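Local coordinates for protein N6 adenine specific DNA methylase (Encephalitozoon cuniculi, PDB 3Q87) that binds S-adenosylmethionine and, as the Mtq2 catalytic subunit in complex with Trm112, methylates the translation termination factor eRF1, at residues B[23-28]-B[43-48]; B[77-82]-B[114-119]; B[1-6]-B[31-36]; B[8-13]-B[83-88]. All coordinates share one frame; numbering follows the deposited sequence.

In the fold
The four contacts belong to one Rossmann-like methyltransferase domain. Strands 46-51, 26-30, 81-84 and 118-124 lie side by side and parallel in a mixed sheet. Contact 1 joins the first two, and contact 2 joins the last two. Their centres are about 12 Å apart, and strands 26-30 and 81-84 pair between them. Contacts 3 and 4 lie near the C-terminal ends of these strands, with centres about 10 Å apart, and both touch S-adenosylmethionine. Contacts 2 and 4 both use strand 81-84. Along the chain, contact 1 is nested within the loop that contact 4 closes. The sheet thus carries loops that, with the N-terminal segment, surround the cofactor.

Contact 1 of 4, residues B[23-28]-B[43-48]; sequences EMKIVL and KRNTVV
Val27 N gives a backbone bond of 2.8 Å to Thr46 O, where strands 26-30 and 46-51 pair in parallel. They are the two strands of a beta-alpha-beta unit in the Rossmann-like sheet, with helix 36-41 between them in the chain. Two more bonds complete this ladder: Thr46 N gives to Lys25 O, and Val48 N gives to Val27 O. Ile26, Leu28, Thr46 and Val48 point to one face of the sheet, Val27 and Val47 to the other. On the first face, Leu28 CD1 leans across to Val48 CB at 3.9 Å. On the second, Val27 CG2 rests against Asn45 CB at the same distance.

Just before the strands, Asn45 replaces a backbone partner with its side chain. Its chi1 of -54° sets CG beside the backbone N, and chi2 of -87° turns OD1 to Lys25 N. Lys25 N reaches OD1 at 2.9 Å, in the carbonyl plane and on a lone pair. Met24 N adds a bond to Arg44 O. At the outer end, Glu23 and Arg44 form a salt bridge with their flat groups 60° apart. Glu23 CB lies over one face of the guanidinium, and Glu23 OE1 meets Arg44 NH2 at 3.2 Å.

Farther out, Asn45 ND2 bonds to Leu22 O and Leu41 O, so both ends of the buried amide are held and its flip is fixed. Helix 36-41 packs on the Val27 and Val47 face. On the other face lies the chain of Putative uncharacterized protein ECU08_1170, where Thr46 OG1 bonds to Ile39 N of that chain.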
# COMPACT_ATOMS: atom_id res chain seq x y z
N GLU B 23 8.93 9.19 -9.35
CA GLU B 23 7.90 10.08 -9.87
C GLU B 23 6.89 9.33 -10.72
O GLU B 23 7.27 8.43 -11.46
CB GLU B 23 8.58 11.17 -10.70
CG GLU B 23 7.65 11.99 -11.55
CD GLU B 23 8.40 13.05 -12.34
OE1 GLU B 23 9.52 12.73 -12.81
OE2 GLU B 23 7.89 14.18 -12.47
N MET B 24 5.61 9.69 -10.61
CA MET B 24 4.57 9.09 -11.44
C MET B 24 4.43 7.59 -11.22
O MET B 24 4.09 6.86 -12.15
CB MET B 24 4.85 9.34 -12.92
CG MET B 24 4.74 10.79 -13.34
SD MET B 24 3.22 11.54 -12.76
CE MET B 24 3.87 12.64 -11.51
N LYS B 25 4.68 7.12 -10.01
CA LYS B 25 4.50 5.71 -9.72
C LYS B 25 3.32 5.47 -8.79
O LYS B 25 2.81 6.42 -8.18
CB LYS B 25 5.77 5.12 -9.12
CG LYS B 25 7.01 5.30 -10.01
CD LYS B 25 6.85 4.55 -11.32
CE LYS B 25 8.07 4.72 -12.21
NZ LYS B 25 8.00 6.03 -12.94
N ILE B 26 2.89 4.22 -8.70
CA ILE B 26 2.03 3.81 -7.59
C ILE B 26 2.95 3.15 -6.58
O ILE B 26 3.59 2.16 -6.87
CB ILE B 26 0.91 2.84 -8.03
CG1 ILE B 26 -0.05 3.52 -9.01
CG2 ILE B 26 0.11 2.36 -6.81
CD1 ILE B 26 -1.12 2.55 -9.56
N VAL B 27 3.06 3.75 -5.39
CA VAL B 27 4.07 3.32 -4.43
C VAL B 27 3.40 2.83 -3.16
O VAL B 27 2.47 3.47 -2.64
CB VAL B 27 5.03 4.47 -4.03
CG1 VAL B 27 6.09 3.98 -3.04
CG2 VAL B 27 5.67 5.06 -5.27
N LEU B 28 3.86 1.69 -2.68
CA LEU B 28 3.37 1.17 -1.42
C LEU B 28 4.38 1.52 -0.35
O LEU B 28 5.52 1.05 -0.40
CB LEU B 28 3.22 -0.35 -1.51
CG LEU B 28 2.58 -1.02 -0.29
CD1 LEU B 28 1.07 -0.80 -0.27
CD2 LEU B 28 2.88 -2.52 -0.29
N LYS B 43 4.11 13.66 -2.94
CA LYS B 43 4.32 14.86 -3.72
C LYS B 43 4.47 14.54 -5.20
O LYS B 43 4.06 15.33 -6.05
CB LYS B 43 5.52 15.65 -3.19
CG LYS B 43 5.28 16.20 -1.77
CD LYS B 43 6.46 17.00 -1.23
CE LYS B 43 7.68 16.13 -1.05
NZ LYS B 43 8.85 16.92 -0.57
N ARG B 44 5.01 13.37 -5.52
CA ARG B 44 5.27 13.01 -6.91
C ARG B 44 4.63 11.70 -7.34
O ARG B 44 4.73 11.30 -8.50
CB ARG B 44 6.78 12.93 -7.14
CG ARG B 44 7.55 14.17 -6.66
CD ARG B 44 9.04 13.94 -6.82
NE ARG B 44 9.38 13.94 -8.24
CZ ARG B 44 10.56 13.57 -8.73
NH1 ARG B 44 11.52 13.17 -7.90
NH2 ARG B 44 10.77 13.60 -10.03
N ASN B 45 3.97 11.02 -6.40
CA ASN B 45 3.43 9.69 -6.67
C ASN B 45 2.07 9.48 -6.04
O ASN B 45 1.63 10.27 -5.21
CB ASN B 45 4.38 8.60 -6.15
CG ASN B 45 5.80 8.75 -6.69
OD1 ASN B 45 6.13 8.25 -7.77
ND2 ASN B 45 6.66 9.41 -5.91
N THR B 46 1.39 8.41 -6.46
CA THR B 46 0.21 7.95 -5.73
C THR B 46 0.63 6.88 -4.74
O THR B 46 1.23 5.87 -5.11
CB THR B 46 -0.88 7.43 -6.65
OG1 THR B 46 -1.25 8.47 -7.57
CG2 THR B 46 -2.10 7.02 -5.82
N VAL B 47 0.31 7.11 -3.47
CA VAL B 47 0.84 6.26 -2.40
C VAL B 47 -0.28 5.53 -1.66
O VAL B 47 -1.27 6.13 -1.28
CB VAL B 47 1.62 7.10 -1.36
CG1 VAL B 47 2.23 6.19 -0.29
CG2 VAL B 47 2.71 7.96 -2.06
N VAL B 48 -0.09 4.23 -1.47
CA VAL B 48 -0.89 3.47 -0.53
C VAL B 48 -0.01 3.22 0.68
O VAL B 48 1.11 2.78 0.54
CB VAL B 48 -1.37 2.14 -1.13
CG1 VAL B 48 -2.22 1.37 -0.11
CG2 VAL B 48 -2.17 2.43 -2.39

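Contact 2 of 4, residues B[77-82]-B[114-119]; sequences ESVDVV and VTVGML
Val116, in the loop before strand 118-124, packs on Val79, just ahead of strand 81-84. These are the two strands of a parallel beta-alpha-beta unit. The CB of Val116 lies 3.9 Å from Val79 O, with Asp80 O slightly farther off. From there the two methyls part. CG1 is anti to the carbonyl carbon (chi1 -65°) and comes against Val79, 3.9 Å from its CB. It also meets Val79 O. CG2 lies between the backbone N and the carbonyl carbon and is directed at Val82. Val82 was modelled in two conformers. In the one described here its CG2 methyl touches both methyls of Val116, and the two side chains cross at about a right angle; this need not hold for the other.

The backbones pair just beyond Val116. Val82 N gives a bond of 3.1 Å to Met118 O, in the carbonyl plane. Met118 N makes only a weak one to Asp80 O. The spacing is wider at this end: the CA atoms of Asp80 and Gly117 are 6.0 Å apart, those of Val81 and Met118 4.9 Å. Water 1 joins the two segments before this point: it donates to Val79 O and accepts from Gly117 N at 2.8 Å. Val81 and Met118 lie side by side and point the same way, with Val81 CG2 4.1 Å from Met118 CB.

Strand 26-30 borders strand 81-84 on the side away from strand 118-124, and its Leu28 packs on Val79 and Val82. Strand 155-162 borders strand 118-124 and touches Met118. Helix 105-113 makes the crossover between the two paired strands.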
# COMPACT_ATOMS: atom_id res chain seq x y z
N GLU B 77 0.47 -6.72 -8.50
CA GLU B 77 0.43 -6.39 -9.91
C GLU B 77 0.06 -4.93 -10.11
O GLU B 77 0.36 -4.33 -11.14
CB GLU B 77 -0.57 -7.28 -10.66
CG GLU B 77 -0.17 -8.75 -10.72
CD GLU B 77 -1.10 -9.57 -11.62
OE1 GLU B 77 -1.84 -10.43 -11.09
OE2 GLU B 77 -1.09 -9.35 -12.85
N SER B 78 -0.60 -4.34 -9.13
CA SER B 78 -1.07 -2.97 -9.28
C SER B 78 -0.08 -1.95 -8.73
O SER B 78 -0.28 -0.76 -8.87
CB SER B 78 -2.44 -2.81 -8.64
OG SER B 78 -3.39 -3.59 -9.35
N VAL B 79 0.98 -2.43 -8.11
CA VAL B 79 1.96 -1.55 -7.48
C VAL B 79 3.27 -1.51 -8.25
O VAL B 79 3.80 -2.57 -8.63
CB VAL B 79 2.23 -2.00 -6.02
CG1 VAL B 79 3.36 -1.16 -5.37
CG2 VAL B 79 0.95 -1.93 -5.22
N ASP B 80 3.79 -0.31 -8.49
CA ASP B 80 5.10 -0.16 -9.13
C ASP B 80 6.29 -0.35 -8.18
O ASP B 80 7.26 -1.01 -8.52
CB ASP B 80 5.23 1.22 -9.76
CG ASP B 80 4.22 1.47 -10.85
OD1 ASP B 80 4.16 0.67 -11.82
OD2 ASP B 80 3.51 2.49 -10.74
N VAL B 81 6.22 0.28 -7.01
CA VAL B 81 7.33 0.30 -6.07
C VAL B 81 6.85 0.05 -4.65
O VAL B 81 5.79 0.54 -4.24
CB VAL B 81 8.03 1.69 -6.07
CG1 VAL B 81 9.13 1.78 -4.99
CG2 VAL B 81 8.58 2.01 -7.45
N VAL B 82 7.66 -0.70 -3.90
CA VAL B 82 7.45 -0.88 -2.48
C VAL B 82 8.63 -0.28 -1.70
O VAL B 82 9.79 -0.53 -2.03
CB VAL B 82 7.33 -2.39 -2.13
CG1 VAL B 82 7.33 -2.59 -0.62
CG2 VAL B 82 6.07 -2.99 -2.76
N VAL B 114 7.52 -10.72 -1.92
CA VAL B 114 7.50 -9.51 -2.74
C VAL B 114 7.66 -9.84 -4.22
O VAL B 114 8.49 -10.67 -4.59
CB VAL B 114 8.57 -8.46 -2.27
CG1 VAL B 114 9.99 -8.98 -2.50
CG2 VAL B 114 8.37 -7.13 -3.00
N THR B 115 6.84 -9.23 -5.06
CA THR B 115 6.89 -9.51 -6.50
C THR B 115 6.84 -8.26 -7.36
O THR B 115 6.84 -8.36 -8.58
CB THR B 115 5.74 -10.46 -6.96
OG1 THR B 115 4.48 -9.80 -6.80
CG2 THR B 115 5.74 -11.75 -6.15
N VAL B 116 6.79 -7.08 -6.75
CA VAL B 116 6.70 -5.83 -7.52
C VAL B 116 7.99 -5.59 -8.29
O VAL B 116 9.02 -6.18 -7.99
CB VAL B 116 6.43 -4.61 -6.64
CG1 VAL B 116 5.06 -4.71 -6.00
CG2 VAL B 116 7.54 -4.48 -5.59
N GLY B 117 7.94 -4.70 -9.28
CA GLY B 117 9.08 -4.49 -10.16
C GLY B 117 10.28 -3.84 -9.49
O GLY B 117 11.42 -4.08 -9.89
N MET B 118 10.03 -3.02 -8.47
CA MET B 118 11.10 -2.28 -7.80
C MET B 118 10.83 -2.13 -6.31
O MET B 118 9.69 -1.93 -5.89
CB MET B 118 11.24 -0.90 -8.42
CG MET B 118 12.55 -0.20 -8.11
SD MET B 118 12.59 1.43 -8.87
CE MET B 118 12.34 0.98 -10.58
N LEU B 119 11.89 -2.19 -5.50
CA LEU B 119 11.75 -2.03 -4.06
C LEU B 119 12.93 -1.31 -3.43
O LEU B 119 14.06 -1.37 -3.93
CB LEU B 119 11.53 -3.39 -3.38
CG LEU B 119 12.62 -4.46 -3.51
CD1 LEU B 119 13.71 -4.29 -2.46
CD2 LEU B 119 11.98 -5.83 -3.40
O HOH W 1 5.42 -3.96 -10.33

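Contact 3 of 4, residues B[1-6]-B[31-36]; sequences MDWYEP and GTSTGV. With SAM (S-adenosylmethionine), chain D.
Trp3 lays its indole across Thr34 in the loop between strand 26-30 and helix 36-41, the glycine-containing cofactor loop of a Rossmann-like methyltransferase. The two side chains cross at about a right angle. The Thr34 methyl, CG2, makes a CH-pi contact with the five-membered ring, 3.4 Å from its centroid and 13° off the normal. CG2 is anti to the carbonyl carbon of Thr34, with OG1 at chi1 55°, and this turns the methyl up to the indole.

Ser33 faces the backbone of Tyr4. Its hydroxyl donates to Tyr4 O at 2.6 Å, in the carbonyl plane and on a lone pair. The Tyr4 ring itself stands over the sulfonium end of S-adenosylmethionine. Methyl carbon CE of the cofactor lies 3.5 Å above the ring, over its centre, and SD is 3.4 Å from Tyr4 CG. The electron-rich face would probably suit the positive sulfur. Tyr4 OH is bonded to Asp9, which fixes the far end of the ring. Farther along, Pro6 CG packs on Val36 CB at 3.9 Å.

The loop supplies backbone as well. A type II' turn runs from Thr32 to Gly35, and Asp51 accepts from Ser33 N. Gly31 O receives the amino group of the cofactor at 2.7 Å. Water 2 bridges the two segments and the ribose: it accepts from Tyr4 N, donates to Ser33 OG, and is 2.8 Å from cofactor O3'.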
# COMPACT_ATOMS: atom_id res chain seq x y z
N MET B 1 6.76 2.47 23.30
CA MET B 1 6.31 3.49 22.36
C MET B 1 5.01 3.02 21.72
O MET B 1 4.83 1.83 21.47
CB MET B 1 7.37 3.70 21.28
CG MET B 1 7.61 2.43 20.46
SD MET B 1 9.05 2.44 19.39
CE MET B 1 9.63 0.77 19.69
N ASP B 2 4.11 3.95 21.46
CA ASP B 2 2.82 3.60 20.86
C ASP B 2 2.99 3.32 19.37
O ASP B 2 2.26 2.53 18.79
CB ASP B 2 1.81 4.73 21.08
CG ASP B 2 1.28 4.78 22.51
OD1 ASP B 2 1.14 5.89 23.06
OD2 ASP B 2 1.01 3.70 23.09
N TRP B 3 3.96 4.00 18.75
CA TRP B 3 4.26 3.76 17.34
C TRP B 3 5.70 4.18 17.07
O TRP B 3 6.31 4.89 17.86
CB TRP B 3 3.28 4.50 16.42
CG TRP B 3 3.32 6.02 16.56
CD1 TRP B 3 4.32 6.86 16.14
CD2 TRP B 3 2.31 6.86 17.13
NE1 TRP B 3 3.99 8.16 16.42
CE2 TRP B 3 2.77 8.19 17.03
CE3 TRP B 3 1.06 6.62 17.71
CZ2 TRP B 3 2.02 9.27 17.50
CZ3 TRP B 3 0.32 7.69 18.17
CH2 TRP B 3 0.80 9.00 18.06
N TYR B 4 6.25 3.72 15.96
CA TYR B 4 7.63 4.04 15.63
C TYR B 4 7.74 5.48 15.12
O TYR B 4 7.03 5.86 14.19
CB TYR B 4 8.16 3.08 14.56
CG TYR B 4 9.66 3.11 14.42
CD1 TYR B 4 10.46 2.31 15.23
CD2 TYR B 4 10.27 3.92 13.48
CE1 TYR B 4 11.83 2.32 15.12
CE2 TYR B 4 11.66 3.94 13.36
CZ TYR B 4 12.44 3.14 14.19
OH TYR B 4 13.82 3.13 14.08
N GLU B 5 8.62 6.26 15.73
CA GLU B 5 8.74 7.67 15.38
C GLU B 5 9.92 7.88 14.43
O GLU B 5 10.86 7.10 14.45
CB GLU B 5 8.92 8.50 16.65
CG GLU B 5 7.74 8.41 17.59
CD GLU B 5 8.07 8.91 19.00
OE1 GLU B 5 9.12 9.57 19.18
OE2 GLU B 5 7.26 8.64 19.92
N PRO B 6 9.86 8.93 13.59
CA PRO B 6 10.95 9.17 12.63
C PRO B 6 12.31 9.29 13.32
O PRO B 6 12.42 10.04 14.28
CB PRO B 6 10.56 10.51 12.00
CG PRO B 6 9.06 10.58 12.16
CD PRO B 6 8.78 9.93 13.47
N GLY B 31 4.75 -0.43 6.24
CA GLY B 31 5.19 -0.04 7.57
C GLY B 31 5.28 1.49 7.64
O GLY B 31 6.29 2.06 8.06
N THR B 32 4.20 2.14 7.24
CA THR B 32 4.18 3.59 7.11
C THR B 32 4.29 4.28 8.45
O THR B 32 4.72 5.42 8.51
CB THR B 32 2.89 4.07 6.41
OG1 THR B 32 2.91 5.49 6.28
CG2 THR B 32 1.66 3.66 7.20
N SER B 33 3.89 3.58 9.51
CA SER B 33 3.78 4.20 10.83
C SER B 33 2.90 5.46 10.77
O SER B 33 1.73 5.37 10.37
CB SER B 33 5.15 4.48 11.43
OG SER B 33 5.04 4.85 12.80
N THR B 34 3.42 6.63 11.15
CA THR B 34 2.63 7.87 11.04
C THR B 34 2.83 8.66 9.73
O THR B 34 2.33 9.79 9.59
CB THR B 34 2.80 8.82 12.28
OG1 THR B 34 4.18 9.11 12.48
CG2 THR B 34 2.23 8.18 13.54
N GLY B 35 3.58 8.08 8.79
CA GLY B 35 3.55 8.56 7.41
C GLY B 35 4.56 9.61 7.00
O GLY B 35 4.36 10.31 6.01
N VAL B 36 5.67 9.71 7.74
CA VAL B 36 6.72 10.66 7.36
C VAL B 36 7.22 10.39 5.93
O VAL B 36 7.43 11.32 5.16
CB VAL B 36 7.88 10.69 8.40
CG1 VAL B 36 8.77 9.43 8.30
CG2 VAL B 36 8.69 11.96 8.27
N SAM D . 8.16 4.01 7.99
CA SAM D . 8.44 4.40 9.37
C SAM D . 9.79 5.14 9.42
O SAM D . 10.08 5.92 10.33
OXT SAM D . 10.63 4.98 8.53
CB SAM D . 8.35 3.25 10.40
CG SAM D . 9.39 2.10 10.43
SD SAM D . 9.34 0.91 11.85
CE SAM D . 11.07 0.44 12.03
C5' SAM D . 8.67 -0.60 11.11
C4' SAM D . 7.17 -0.42 10.89
O4' SAM D . 6.62 -1.61 10.37
C3' SAM D . 6.42 -0.10 12.18
O3' SAM D . 5.56 0.99 11.94
C2' SAM D . 5.60 -1.35 12.45
O2' SAM D . 4.35 -1.09 13.06
C1' SAM D . 5.42 -1.89 11.05
N9 SAM D . 5.24 -3.33 11.01
C8 SAM D . 5.73 -4.30 11.85
N7 SAM D . 5.31 -5.50 11.39
C5 SAM D . 4.57 -5.29 10.26
C6 SAM D . 3.91 -6.13 9.38
N6 SAM D . 3.94 -7.45 9.58
N1 SAM D . 3.23 -5.60 8.30
C2 SAM D . 3.20 -4.24 8.07
N3 SAM D . 3.86 -3.40 8.95
C4 SAM D . 4.52 -3.93 10.02
O HOH W 2 4.46 2.13 14.21

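Contact 4 of 4, residues B[8-13]-B[83-88]; sequences EDTYTL and VFNPPY. With SAM (S-adenosylmethionine), chain D.
Asp9 of helix 8-20 meets Asn85 and Tyr88 of the loop after strand 81-84 through polar bonds. Tyr88 OH donates to Asp9 OD2 at 2.9 Å, coming from above the carboxylate plane. The ring and carboxylate planes are 88° apart, and OD2 lies at the ring edge. Asn85 ND2 also points at Asp9 OD2, but at 3.4 Å the bond is weak, though nearly straight. The strongest partner of this oxygen is Tyr4 OH, outside the two segments. Three groups thus gather round one buried carboxylate oxygen.

The cofactor bond is the stronger use of the Asn85 amide. ND2 donates to carboxylate OXT of S-adenosylmethionine at 3.0 Å, with an angle of 163° at the hydrogen. Asn85 CG is anti to the backbone N (chi1 -176°), which carries the amide out to both partners. Asp9 is in this way a second-shell residue behind a cofactor ligand. This segment reads Asn-Pro-Pro-Tyr, the signature motif of the related N6-adenine and PrmC-type methyltransferases.

Apolar contact falls one turn along the helix. Leu13 CD2 lies 3.7 Å from Val83 CG1 and touches Asn85 CB at 3.9 Å. On the cofactor side, Pro87 CG packs on C8 at 3.3 Å.

Helix 8-20 thus lies against the C-terminal end of strand 81-84, with helix 36-41 touching Thr10 and Leu13, and strand 155-162 touching Asp9 and Thr12.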
# COMPACT_ATOMS: atom_id res chain seq x y z
N GLU B 8 16.96 8.62 12.64
CA GLU B 8 18.03 8.76 11.65
C GLU B 8 17.91 7.68 10.58
O GLU B 8 18.22 7.92 9.42
CB GLU B 8 19.41 8.72 12.32
CG GLU B 8 19.75 10.00 13.08
CD GLU B 8 21.12 9.95 13.77
OE1 GLU B 8 22.08 9.41 13.18
OE2 GLU B 8 21.23 10.47 14.90
N ASP B 9 17.46 6.49 10.98
CA ASP B 9 17.23 5.43 10.02
C ASP B 9 16.21 5.86 8.97
O ASP B 9 16.47 5.74 7.78
CB ASP B 9 16.84 4.11 10.70
CG ASP B 9 15.61 4.21 11.61
OD1 ASP B 9 15.26 5.30 12.10
OD2 ASP B 9 14.98 3.16 11.84
N THR B 10 15.06 6.37 9.40
CA THR B 10 14.05 6.79 8.43
C THR B 10 14.62 7.88 7.51
O THR B 10 14.43 7.84 6.31
CB THR B 10 12.71 7.26 9.07
OG1 THR B 10 12.52 8.66 8.87
CG2 THR B 10 12.64 6.95 10.54
N TYR B 11 15.34 8.84 8.07
CA TYR B 11 15.87 9.92 7.24
C TYR B 11 16.93 9.49 6.22
O TYR B 11 17.07 10.13 5.18
CB TYR B 11 16.35 11.09 8.11
CG TYR B 11 15.19 11.75 8.83
CD1 TYR B 11 14.12 12.28 8.11
CD2 TYR B 11 15.15 11.82 10.21
CE1 TYR B 11 13.05 12.88 8.76
CE2 TYR B 11 14.08 12.41 10.86
CZ TYR B 11 13.04 12.94 10.13
OH TYR B 11 11.97 13.53 10.76
N THR B 12 17.66 8.42 6.49
CA THR B 12 18.58 7.92 5.47
C THR B 12 17.81 7.25 4.32
O THR B 12 18.19 7.37 3.16
CB THR B 12 19.66 6.95 6.04
OG1 THR B 12 19.15 5.62 6.05
CG2 THR B 12 20.06 7.35 7.44
N LEU B 13 16.72 6.56 4.63
CA LEU B 13 15.85 6.03 3.58
C LEU B 13 15.28 7.19 2.77
O LEU B 13 15.35 7.21 1.54
CB LEU B 13 14.75 5.12 4.16
CG LEU B 13 13.73 4.48 3.19
CD1 LEU B 13 14.43 3.82 2.01
CD2 LEU B 13 12.80 3.46 3.91
N VAL B 83 8.34 0.52 -0.69
CA VAL B 83 9.35 1.08 0.19
C VAL B 83 9.08 0.55 1.60
O VAL B 83 7.94 0.59 2.07
CB VAL B 83 9.25 2.62 0.25
CG1 VAL B 83 10.30 3.18 1.21
CG2 VAL B 83 9.39 3.22 -1.16
N PHE B 84 10.12 0.08 2.28
CA PHE B 84 9.93 -0.61 3.55
C PHE B 84 11.08 -0.36 4.52
O PHE B 84 12.18 -0.86 4.32
CB PHE B 84 9.81 -2.11 3.30
CG PHE B 84 9.32 -2.90 4.48
CD1 PHE B 84 8.66 -2.29 5.53
CD2 PHE B 84 9.48 -4.29 4.52
CE1 PHE B 84 8.19 -3.03 6.60
CE2 PHE B 84 9.01 -5.03 5.58
CZ PHE B 84 8.37 -4.41 6.62
N ASN B 85 10.83 0.42 5.56
CA ASN B 85 11.71 0.41 6.72
C ASN B 85 11.12 -0.60 7.69
O ASN B 85 10.12 -0.33 8.34
CB ASN B 85 11.80 1.81 7.35
CG ASN B 85 12.79 1.87 8.51
OD1 ASN B 85 13.48 0.89 8.80
ND2 ASN B 85 12.85 3.01 9.17
N PRO B 86 11.71 -1.81 7.75
CA PRO B 86 11.07 -2.93 8.45
C PRO B 86 11.42 -2.99 9.94
O PRO B 86 12.36 -2.32 10.36
CB PRO B 86 11.66 -4.14 7.73
CG PRO B 86 13.06 -3.71 7.38
CD PRO B 86 13.01 -2.20 7.17
N PRO B 87 10.66 -3.78 10.72
CA PRO B 87 11.08 -4.08 12.11
C PRO B 87 12.35 -4.90 12.02
O PRO B 87 12.31 -6.02 11.53
CB PRO B 87 9.98 -5.01 12.63
CG PRO B 87 8.96 -5.13 11.55
CD PRO B 87 9.48 -4.55 10.29
N TYR B 88 13.47 -4.35 12.45
CA TYR B 88 14.75 -4.97 12.17
C TYR B 88 15.56 -5.31 13.43
O TYR B 88 16.71 -5.74 13.33
CB TYR B 88 15.55 -4.07 11.22
CG TYR B 88 15.84 -2.68 11.75
CD1 TYR B 88 16.60 -2.49 12.89
CD2 TYR B 88 15.37 -1.54 11.07
CE1 TYR B 88 16.88 -1.22 13.38
CE2 TYR B 88 15.64 -0.26 11.54
CZ TYR B 88 16.39 -0.11 12.70
OH TYR B 88 16.67 1.15 13.18
N SAM D . 8.16 4.01 7.99
CA SAM D . 8.44 4.40 9.37
C SAM D . 9.79 5.14 9.42
O SAM D . 10.08 5.92 10.33
OXT SAM D . 10.63 4.98 8.53
CB SAM D . 8.35 3.25 10.40
CG SAM D . 9.39 2.10 10.43
SD SAM D . 9.34 0.91 11.85
CE SAM D . 11.07 0.44 12.03
C5' SAM D . 8.67 -0.60 11.11
C4' SAM D . 7.17 -0.42 10.89
O4' SAM D . 6.62 -1.61 10.37
C3' SAM D . 6.42 -0.10 12.18
O3' SAM D . 5.56 0.99 11.94
C2' SAM D . 5.60 -1.35 12.45
O2' SAM D . 4.35 -1.09 13.06
C1' SAM D . 5.42 -1.89 11.05
N9 SAM D . 5.24 -3.33 11.01
C8 SAM D . 5.73 -4.30 11.85
N7 SAM D . 5.31 -5.50 11.39
C5 SAM D . 4.57 -5.29 10.26
C6 SAM D . 3.91 -6.13 9.38
N6 SAM D . 3.94 -7.45 9.58
N1 SAM D . 3.23 -5.60 8.30
C2 SAM D . 3.20 -4.24 8.07
N3 SAM D . 3.86 -3.40 8.95
C4 SAM D . 4.52 -3.93 10.02